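Local coordinates for protein adenosine kinase (Sinorhizobium meliloti, PDB 3UBO) that probably transfers the terminal phosphate of ATP to adenosine, as a kinase of the pfkB family, and binds adenosine and ADP, at residues G60-N65 / A278-A283; V70-G75 / R97-H102. All coordinates share one frame; numbering follows the deposited sequence.

In the fold
Helix 62-73 joins the two contacts: its first turn takes part in contact 1 and its last turn in contact 2, with the centres about 13 Å apart and the nearest atoms about 5 Å from one another. Along the chain the order is 60-65, 70-75, 97-102, 278-283, which nests contact 2 inside the loop closed by contact 1. Contact 1 is buried near the centre of the chain and brings helix 278-290 up to the adenosine, between it and the ADP. Contact 2 lies farther out, where the chain passes through strand 77-80 and helix 87-98 to strand 102-103 at the margin of the parallel sheet. One helix thus connects the nucleoside site with the sheet edge.

Contact 1 (G60-N65 / A278-A283); sequences GGSAGN and AGDLYA. With ADN (adenosine), chain C; ADP (adenosine-5'-diphosphate), chain D.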
ATOM      1  N   GLY A  60       1.588  -9.295   4.047  1.00 47.13           N
ATOM      2  CA  GLY A  60       0.534 -10.234   4.356  1.00 48.12           C
ATOM      3  C   GLY A  60       1.111 -11.430   5.109  1.00 51.05           C
ATOM      4  O   GLY A  60       1.826 -11.336   6.129  1.00 47.15           O
ATOM      5  N   GLY A  61       0.797 -12.584   4.545  1.00 53.93           N
ATOM      6  CA  GLY A  61       1.088 -13.882   5.113  1.00 52.86           C
ATOM      7  C   GLY A  61       0.002 -14.114   6.137  1.00 52.53           C
ATOM      8  O   GLY A  61      -0.023 -13.383   7.125  1.00 49.27           O
ATOM      9  N   SER A  62      -0.892 -15.079   5.884  1.00 50.77           N
ATOM     10  CA  SER A  62      -1.944 -15.393   6.852  1.00 52.08           C
ATOM     11  C   SER A  62      -1.541 -15.326   8.381  1.00 53.15           C
ATOM     12  O   SER A  62      -1.998 -14.424   9.098  1.00 51.96           O
ATOM     13  CB  SER A  62      -2.670 -16.654   6.474  1.00 51.37           C
ATOM     14  OG  SER A  62      -3.569 -16.962   7.491  1.00 51.36           O
ATOM     15  N   ALA A  63      -0.632 -16.191   8.842  1.00 50.26           N
ATOM     16  CA  ALA A  63      -0.082 -16.089  10.171  1.00 50.69           C
ATOM     17  C   ALA A  63       0.590 -14.761  10.493  1.00 52.30           C
ATOM     18  O   ALA A  63       0.557 -14.301  11.630  1.00 55.58           O
ATOM     19  CB  ALA A  63       0.904 -17.207  10.435  1.00 54.14           C
ATOM     20  N   GLY A  64       1.209 -14.111   9.534  1.00 50.52           N
ATOM     21  CA  GLY A  64       1.925 -12.892   9.865  1.00 49.36           C
ATOM     22  C   GLY A  64       0.957 -11.780  10.208  1.00 54.24           C
ATOM     23  O   GLY A  64       1.317 -10.828  10.927  1.00 53.87           O
ATOM     24  N   ASN A  65      -0.276 -11.911   9.685  1.00 53.25           N
ATOM     25  CA  ASN A  65      -1.288 -10.914   9.824  1.00 53.09           C
ATOM     26  C   ASN A  65      -1.839 -11.078  11.237  1.00 54.19           C
ATOM     27  O   ASN A  65      -1.977 -10.106  11.999  1.00 52.49           O
ATOM     28  CB  ASN A  65      -2.391 -11.112   8.753  1.00 53.71           C
ATOM     29  CG  ASN A  65      -1.972 -10.650   7.342  1.00 52.34           C
ATOM     30  OD1 ASN A  65      -1.038  -9.811   7.163  1.00 48.96           O
ATOM     31  ND2 ASN A  65      -2.690 -11.188   6.333  1.00 49.09           N
ATOM     32  N   ALA A 278      -9.390 -11.238   6.800  1.00 58.28           N
ATOM     33  CA  ALA A 278     -10.435 -11.332   7.791  1.00 58.94           C
ATOM     34  C   ALA A 278     -10.189 -12.460   8.769  1.00 60.86           C
ATOM     35  O   ALA A 278      -9.879 -12.228   9.905  1.00 59.27           O
ATOM     36  CB  ALA A 278     -11.739 -11.508   7.122  1.00 58.94           C
ATOM     37  N   GLY A 279     -10.323 -13.689   8.317  1.00 59.89           N
ATOM     38  CA  GLY A 279     -10.080 -14.816   9.179  1.00 57.50           C
ATOM     39  C   GLY A 279      -8.822 -14.648   9.982  1.00 55.70           C
ATOM     40  O   GLY A 279      -8.712 -15.152  11.063  1.00 54.61           O
ATOM     41  N   ASP A 280      -7.867 -13.934   9.436  1.00 54.62           N
ATOM     42  CA  ASP A 280      -6.603 -13.766  10.100  1.00 57.15           C
ATOM     43  C   ASP A 280      -6.764 -12.843  11.265  1.00 57.51           C
ATOM     44  O   ASP A 280      -6.098 -12.975  12.254  1.00 57.69           O
ATOM     45  CB  ASP A 280      -5.556 -13.166   9.172  1.00 53.61           C
ATOM     46  CG  ASP A 280      -5.316 -13.984   7.967  1.00 52.41           C
ATOM     47  OD1 ASP A 280      -5.729 -15.141   7.948  1.00 51.41           O
ATOM     48  OD2 ASP A 280      -4.719 -13.460   7.028  1.00 48.28           O
ATOM     49  N   LEU A 281      -7.635 -11.871  11.136  1.00 58.21           N
ATOM     50  CA  LEU A 281      -7.769 -10.904  12.192  1.00 58.68           C
ATOM     51  C   LEU A 281      -8.882 -11.275  13.128  1.00 57.43           C
ATOM     52  O   LEU A 281      -9.003 -10.736  14.198  1.00 56.97           O
ATOM     53  CB  LEU A 281      -7.942  -9.520  11.612  1.00 56.37           C
ATOM     54  CG  LEU A 281      -6.605  -8.822  11.671  1.00 58.50           C
ATOM     55  CD1 LEU A 281      -5.994  -8.643  10.344  1.00 56.83           C
ATOM     56  CD2 LEU A 281      -6.688  -7.553  12.401  1.00 57.65           C
ATOM     57  N   TYR A 282      -9.690 -12.227  12.717  1.00 56.05           N
ATOM     58  CA  TYR A 282     -10.649 -12.785  13.613  1.00 57.35           C
ATOM     59  C   TYR A 282      -9.938 -13.576  14.703  1.00 61.33           C
ATOM     60  O   TYR A 282     -10.256 -13.495  15.876  1.00 59.78           O
ATOM     61  CB  TYR A 282     -11.574 -13.697  12.869  1.00 55.72           C
ATOM     62  CG  TYR A 282     -12.526 -14.370  13.796  1.00 62.91           C
ATOM     63  CD1 TYR A 282     -12.200 -15.546  14.415  1.00 59.73           C
ATOM     64  CD2 TYR A 282     -13.745 -13.809  14.073  1.00 63.41           C
ATOM     65  CE1 TYR A 282     -13.069 -16.144  15.251  1.00 61.42           C
ATOM     66  CE2 TYR A 282     -14.603 -14.395  14.902  1.00 63.41           C
ATOM     67  CZ  TYR A 282     -14.270 -15.558  15.491  1.00 67.55           C
ATOM     68  OH  TYR A 282     -15.165 -16.133  16.334  1.00 71.73           O
ATOM     69  N   ALA A 283      -8.956 -14.341  14.289  1.00 57.68           N
ATOM     70  CA  ALA A 283      -8.192 -15.138  15.182  1.00 58.76           C
ATOM     71  C   ALA A 283      -7.274 -14.280  15.997  1.00 59.82           C
ATOM     72  O   ALA A 283      -6.923 -14.634  17.084  1.00 59.40           O
ATOM     73  CB  ALA A 283      -7.407 -16.113  14.400  1.00 60.29           C
TER
HETATM   74  O5' ADN C 353      -5.999 -14.697   4.244  1.00 62.56           O
HETATM   75  C5' ADN C 353      -5.331 -13.384   4.132  1.00 59.20           C
HETATM   76  C4' ADN C 353      -3.819 -13.464   3.725  1.00 57.27           C
HETATM   77  O4' ADN C 353      -3.463 -14.702   3.100  1.00 60.11           O
HETATM   78  C3' ADN C 353      -2.974 -12.371   2.885  1.00 55.91           C
HETATM   79  O3' ADN C 353      -2.531 -11.134   3.388  1.00 58.64           O
HETATM   80  C2' ADN C 353      -1.822 -13.237   2.272  1.00 56.50           C
HETATM   81  O2' ADN C 353      -0.482 -12.731   2.460  1.00 55.59           O
HETATM   82  C1' ADN C 353      -2.106 -14.558   2.868  1.00 59.74           C
HETATM   83  N9  ADN C 353      -1.692 -15.669   1.959  1.00 61.81           N
HETATM   84  C8  ADN C 353      -2.025 -15.964   0.605  1.00 62.11           C
HETATM   85  N7  ADN C 353      -1.481 -17.224   0.241  1.00 59.29           N
HETATM   86  C5  ADN C 353      -0.819 -17.709   1.384  1.00 62.73           C
HETATM   87  C6  ADN C 353      -0.071 -18.894   1.627  1.00 61.53           C
HETATM   88  N6  ADN C 353       0.097 -19.906   0.620  1.00 60.93           N
HETATM   89  N1  ADN C 353       0.488 -19.080   2.943  1.00 61.70           N
HETATM   90  C2  ADN C 353       0.293 -18.092   3.963  1.00 60.08           C
HETATM   91  N3  ADN C 353      -0.444 -16.900   3.762  1.00 58.33           N
HETATM   92  C4  ADN C 353      -0.967 -16.733   2.458  1.00 60.90           C
HETATM   93  PB  ADP D 354     -12.562 -16.119   5.642  1.00 75.75           P
HETATM   94  O1B ADP D 354     -12.537 -16.911   4.183  1.00 74.55           O
HETATM   95  O2B ADP D 354     -11.669 -16.801   6.887  1.00 71.97           O
HETATM   96  O3B ADP D 354     -12.126 -14.706   5.483  1.00 70.07           O
HETATM   97  PA  ADP D 354     -15.405 -15.627   6.762  1.00 77.43           P
HETATM   98  O1A ADP D 354     -16.579 -15.611   5.606  1.00 70.75           O
HETATM   99  O2A ADP D 354     -15.805 -16.513   7.855  1.00 74.24           O
HETATM  100  O3A ADP D 354     -14.214 -16.331   5.794  1.00 78.44           O
HETATM  101  O5' ADP D 354     -15.034 -14.140   7.452  1.00 70.89           O
HETATM  102  C5' ADP D 354     -14.085 -14.070   8.509  1.00 68.75           C
HETATM  103  C4' ADP D 354     -14.481 -13.020   9.599  1.00 70.41           C
HETATM  104  O4' ADP D 354     -14.433 -11.561   9.228  1.00 70.35           O
HETATM  105  C3' ADP D 354     -15.970 -13.118  10.228  1.00 71.08           C
HETATM  106  O3' ADP D 354     -16.307 -14.189  11.091  1.00 70.90           O
HETATM  107  C2' ADP D 354     -16.365 -11.686  10.567  1.00 70.77           C
HETATM  108  O2' ADP D 354     -16.133 -11.145  11.876  1.00 70.59           O
HETATM  109  C1' ADP D 354     -15.741 -10.987   9.393  1.00 69.14           C
HETATM  110  N9  ADP D 354     -16.588 -10.984   8.160  1.00 71.70           N
HETATM  111  C8  ADP D 354     -16.478 -11.772   7.036  1.00 70.31           C
HETATM  112  N7  ADP D 354     -17.522 -11.415   6.083  1.00 69.22           N
HETATM  113  C5  ADP D 354     -18.305 -10.382   6.675  1.00 69.89           C
HETATM  114  C6  ADP D 354     -19.467  -9.614   6.186  1.00 71.02           C
HETATM  115  N6  ADP D 354     -19.994  -9.859   4.830  1.00 68.88           N
HETATM  116  N1  ADP D 354     -20.002  -8.640   6.971  1.00 68.47           N
HETATM  117  C2  ADP D 354     -19.461  -8.349   8.236  1.00 67.57           C
HETATM  118  N3  ADP D 354     -18.336  -9.100   8.739  1.00 68.71           N
HETATM  119  C4  ADP D 354     -17.764 -10.089   7.942  1.00 71.29           C
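The carboxylate of Asp280 and the amide of Asn65 meet with their planes 38° apart. Above the carboxylate plane, Ser62 OG donates to Asp280 OD1 (2.9 Å). Asn65 ND2 instead comes to the anti lone pair of Asp280 OD2, 3.1 Å away and nearly straight (171°), with OD2 lying in the amide plane. ND2 also donates to adenosine O3' (2.9 Å), while Asn65 OD1 accepts from Arg317 NE, so both ends of the amide are used and its rotation is fixed. With CG anti to its carbonyl carbon (chi1 -59°), Asp280 sends the carboxylate away from its helix toward these donors and places OD2 3.3 Å from adenosine O5'. An alanine here removes both carboxylate oxygens, and would probably leave Ser62 OG and one N-H of Asn65 without a mate and the serine hydroxyl freer to turn. Ser62 N holds adenosine N3 at 2.8 Å. Glycine suits positions 60 and 279 because a CB would collide with adenosine O2' at Gly60 and with ADP O2B at Gly279. The sequence GAGD, ending at Asp280, begins helix 278-290 between nucleoside and ADP; it meets the glycine-rich GGSAGN segment, an arrangement characteristic of the pfkB-family active site, where the GAGD aspartate of relatives acts as the catalytic base.

Contact 2 (V70-G75 / R97-H102); sequences VASLGG and RAQGVH
The backbones of 70-75 and 97-102 come closest at Ala71 and Gln99, whose CA atoms are 6.1 Å apart, where the last turn of helix 62-73 meets the chain leaving helix 87-98. Both segments then turn off in the same way, through Schellman motifs closed by glycines of positive phi, Gly74 (120°) and Gly100 (98°). At such angles a CB would press on the preceding carbonyl oxygen, so glycine fits both places. Ala71 lies at the middle of the contact: its methyl CB packs on Gln99 O at 3.5 Å and on Val101 CG2 at 3.8 Å, and its small size lets the two backbones approach. Val101 turns CG2 to this methyl, anti to its own carbonyl carbon, and its side chain also packs on Ala77 and Tyr79 of strand 77-80. The Gln99 chain, bent at chi2 (-69°), folds its amide over toward Ser72; OE1 stands 3.4 Å from Ser72 OG in a weak hydrogen bond at most, since that hydroxyl also has Val320 O within reach. NE2 has a firmer partner in Pro318 O, and Gln99 also packs on Pro54 of the second subunit. After Val101 the chain enters strand 102-103, parallel to strand 77-80, completing a beta-alpha-beta crossover through helix 87-98 at one edge of the Rossmann-like alpha/beta fold of this kinase family.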
ATOM      1  N   VAL A  70      -2.769  -9.318  16.963  1.00 55.66           N
ATOM      2  CA  VAL A  70      -2.509  -9.370  18.388  1.00 55.96           C
ATOM      3  C   VAL A  70      -1.715  -8.150  18.898  1.00 55.96           C
ATOM      4  O   VAL A  70      -2.232  -7.384  19.708  1.00 55.45           O
ATOM      5  CB  VAL A  70      -1.818 -10.685  18.813  1.00 52.99           C
ATOM      6  CG1 VAL A  70      -1.452 -10.560  20.238  1.00 53.38           C
ATOM      7  CG2 VAL A  70      -2.725 -11.889  18.568  1.00 52.35           C
ATOM      8  N   ALA A  71      -0.467  -7.973  18.458  1.00 54.69           N
ATOM      9  CA  ALA A  71       0.227  -6.697  18.754  1.00 55.46           C
ATOM     10  C   ALA A  71      -0.673  -5.428  18.670  1.00 56.65           C
ATOM     11  O   ALA A  71      -0.645  -4.598  19.550  1.00 58.39           O
ATOM     12  CB  ALA A  71       1.485  -6.522  17.906  1.00 51.95           C
ATOM     13  N   SER A  72      -1.459  -5.275  17.610  1.00 57.65           N
ATOM     14  CA  SER A  72      -2.353  -4.115  17.468  1.00 58.09           C
ATOM     15  C   SER A  72      -3.422  -4.085  18.562  1.00 59.46           C
ATOM     16  O   SER A  72      -3.612  -3.049  19.174  1.00 61.93           O
ATOM     17  CB  SER A  72      -2.969  -4.015  16.047  1.00 57.95           C
ATOM     18  OG  SER A  72      -2.503  -2.857  15.356  1.00 60.68           O
ATOM     19  N   LEU A  73      -4.118  -5.204  18.782  1.00 57.18           N
ATOM     20  CA  LEU A  73      -5.076  -5.319  19.866  1.00 58.39           C
ATOM     21  C   LEU A  73      -4.547  -4.982  21.273  1.00 58.95           C
ATOM     22  O   LEU A  73      -5.316  -4.736  22.198  1.00 60.42           O
ATOM     23  CB  LEU A  73      -5.725  -6.673  19.857  1.00 56.38           C
ATOM     24  CG  LEU A  73      -6.592  -6.846  18.646  1.00 56.29           C
ATOM     25  CD1 LEU A  73      -7.201  -8.224  18.594  1.00 56.02           C
ATOM     26  CD2 LEU A  73      -7.726  -5.797  18.739  1.00 60.32           C
ATOM     27  N   GLY A  74      -3.241  -4.895  21.419  1.00 58.26           N
ATOM     28  CA  GLY A  74      -2.645  -4.645  22.714  1.00 56.75           C
ATOM     29  C   GLY A  74      -1.701  -5.721  23.210  1.00 60.09           C
ATOM     30  O   GLY A  74      -0.782  -5.394  23.953  1.00 62.18           O
ATOM     31  N   GLY A  75      -1.895  -6.979  22.766  1.00 60.61           N
ATOM     32  CA  GLY A  75      -1.087  -8.139  23.147  1.00 57.07           C
ATOM     33  C   GLY A  75       0.411  -8.137  22.798  1.00 59.25           C
ATOM     34  O   GLY A  75       0.924  -7.202  22.149  1.00 57.33           O
ATOM     35  N   ARG A  97       7.883  -5.853  12.425  1.00 52.22           N
ATOM     36  CA  ARG A  97       8.511  -5.186  13.554  1.00 52.71           C
ATOM     37  C   ARG A  97       7.863  -3.873  14.016  1.00 55.73           C
ATOM     38  O   ARG A  97       7.713  -3.606  15.229  1.00 54.52           O
ATOM     39  CB  ARG A  97       9.976  -4.978  13.317  1.00 52.15           C
ATOM     40  CG  ARG A  97      10.762  -6.289  13.536  1.00 55.26           C
ATOM     41  CD  ARG A  97      12.252  -6.061  13.375  1.00 50.89           C
ATOM     42  NE  ARG A  97      12.935  -7.302  13.170  1.00 52.56           N
ATOM     43  CZ  ARG A  97      14.175  -7.371  12.688  1.00 54.90           C
ATOM     44  NH1 ARG A  97      14.852  -6.267  12.385  1.00 54.57           N
ATOM     45  NH2 ARG A  97      14.759  -8.537  12.539  1.00 54.27           N
ATOM     46  N   ALA A  98       7.459  -3.051  13.067  1.00 53.99           N
ATOM     47  CA  ALA A  98       6.885  -1.812  13.471  1.00 52.73           C
ATOM     48  C   ALA A  98       5.503  -2.069  14.135  1.00 55.06           C
ATOM     49  O   ALA A  98       4.970  -1.184  14.834  1.00 53.88           O
ATOM     50  CB  ALA A  98       6.818  -0.880  12.300  1.00 54.61           C
ATOM     51  N   GLN A  99       4.928  -3.278  13.962  1.00 55.00           N
ATOM     52  CA  GLN A  99       3.749  -3.672  14.781  1.00 52.82           C
ATOM     53  C   GLN A  99       4.127  -3.794  16.269  1.00 55.43           C
ATOM     54  O   GLN A  99       3.283  -3.619  17.109  1.00 53.67           O
ATOM     55  CB  GLN A  99       3.106  -4.993  14.329  1.00 52.84           C
ATOM     56  CG  GLN A  99       2.366  -4.931  12.975  1.00 54.65           C
ATOM     57  CD  GLN A  99       1.045  -4.087  12.974  1.00 55.42           C
ATOM     58  OE1 GLN A  99       0.318  -4.079  13.968  1.00 58.46           O
ATOM     59  NE2 GLN A  99       0.741  -3.407  11.861  1.00 52.02           N
ATOM     60  N   GLY A 100       5.423  -4.062  16.573  1.00 57.13           N
ATOM     61  CA  GLY A 100       5.916  -4.373  17.910  1.00 53.54           C
ATOM     62  C   GLY A 100       6.052  -5.889  18.098  1.00 56.33           C
ATOM     63  O   GLY A 100       6.306  -6.366  19.194  1.00 54.51           O
ATOM     64  N   VAL A 101       5.891  -6.648  17.012  1.00 56.50           N
ATOM     65  CA  VAL A 101       6.125  -8.077  17.056  1.00 55.04           C
ATOM     66  C   VAL A 101       7.620  -8.375  17.040  1.00 55.53           C
ATOM     67  O   VAL A 101       8.430  -7.576  16.540  1.00 55.69           O
ATOM     68  CB  VAL A 101       5.410  -8.836  15.926  1.00 53.08           C
ATOM     69  CG1 VAL A 101       5.930 -10.233  15.846  1.00 53.65           C
ATOM     70  CG2 VAL A 101       3.946  -8.848  16.162  1.00 52.59           C
ATOM     71  N   HIS A 102       7.969  -9.512  17.654  1.00 57.11           N
ATOM     72  CA  HIS A 102       9.353 -10.013  17.753  1.00 56.99           C
ATOM     73  C   HIS A 102       9.543 -10.871  16.523  1.00 57.17           C
ATOM     74  O   HIS A 102       8.809 -11.877  16.294  1.00 54.84           O
ATOM     75  CB  HIS A 102       9.637 -10.812  19.074  1.00 55.40           C
ATOM     76  CG  HIS A 102      10.959 -11.551  19.078  1.00 59.75           C
ATOM     77  ND1 HIS A 102      12.137 -10.990  19.550  1.00 59.48           N
ATOM     78  CD2 HIS A 102      11.288 -12.807  18.649  1.00 59.01           C
ATOM     79  CE1 HIS A 102      13.129 -11.859  19.395  1.00 59.16           C
ATOM     80  NE2 HIS A 102      12.638 -12.970  18.860  1.00 58.62           N
TER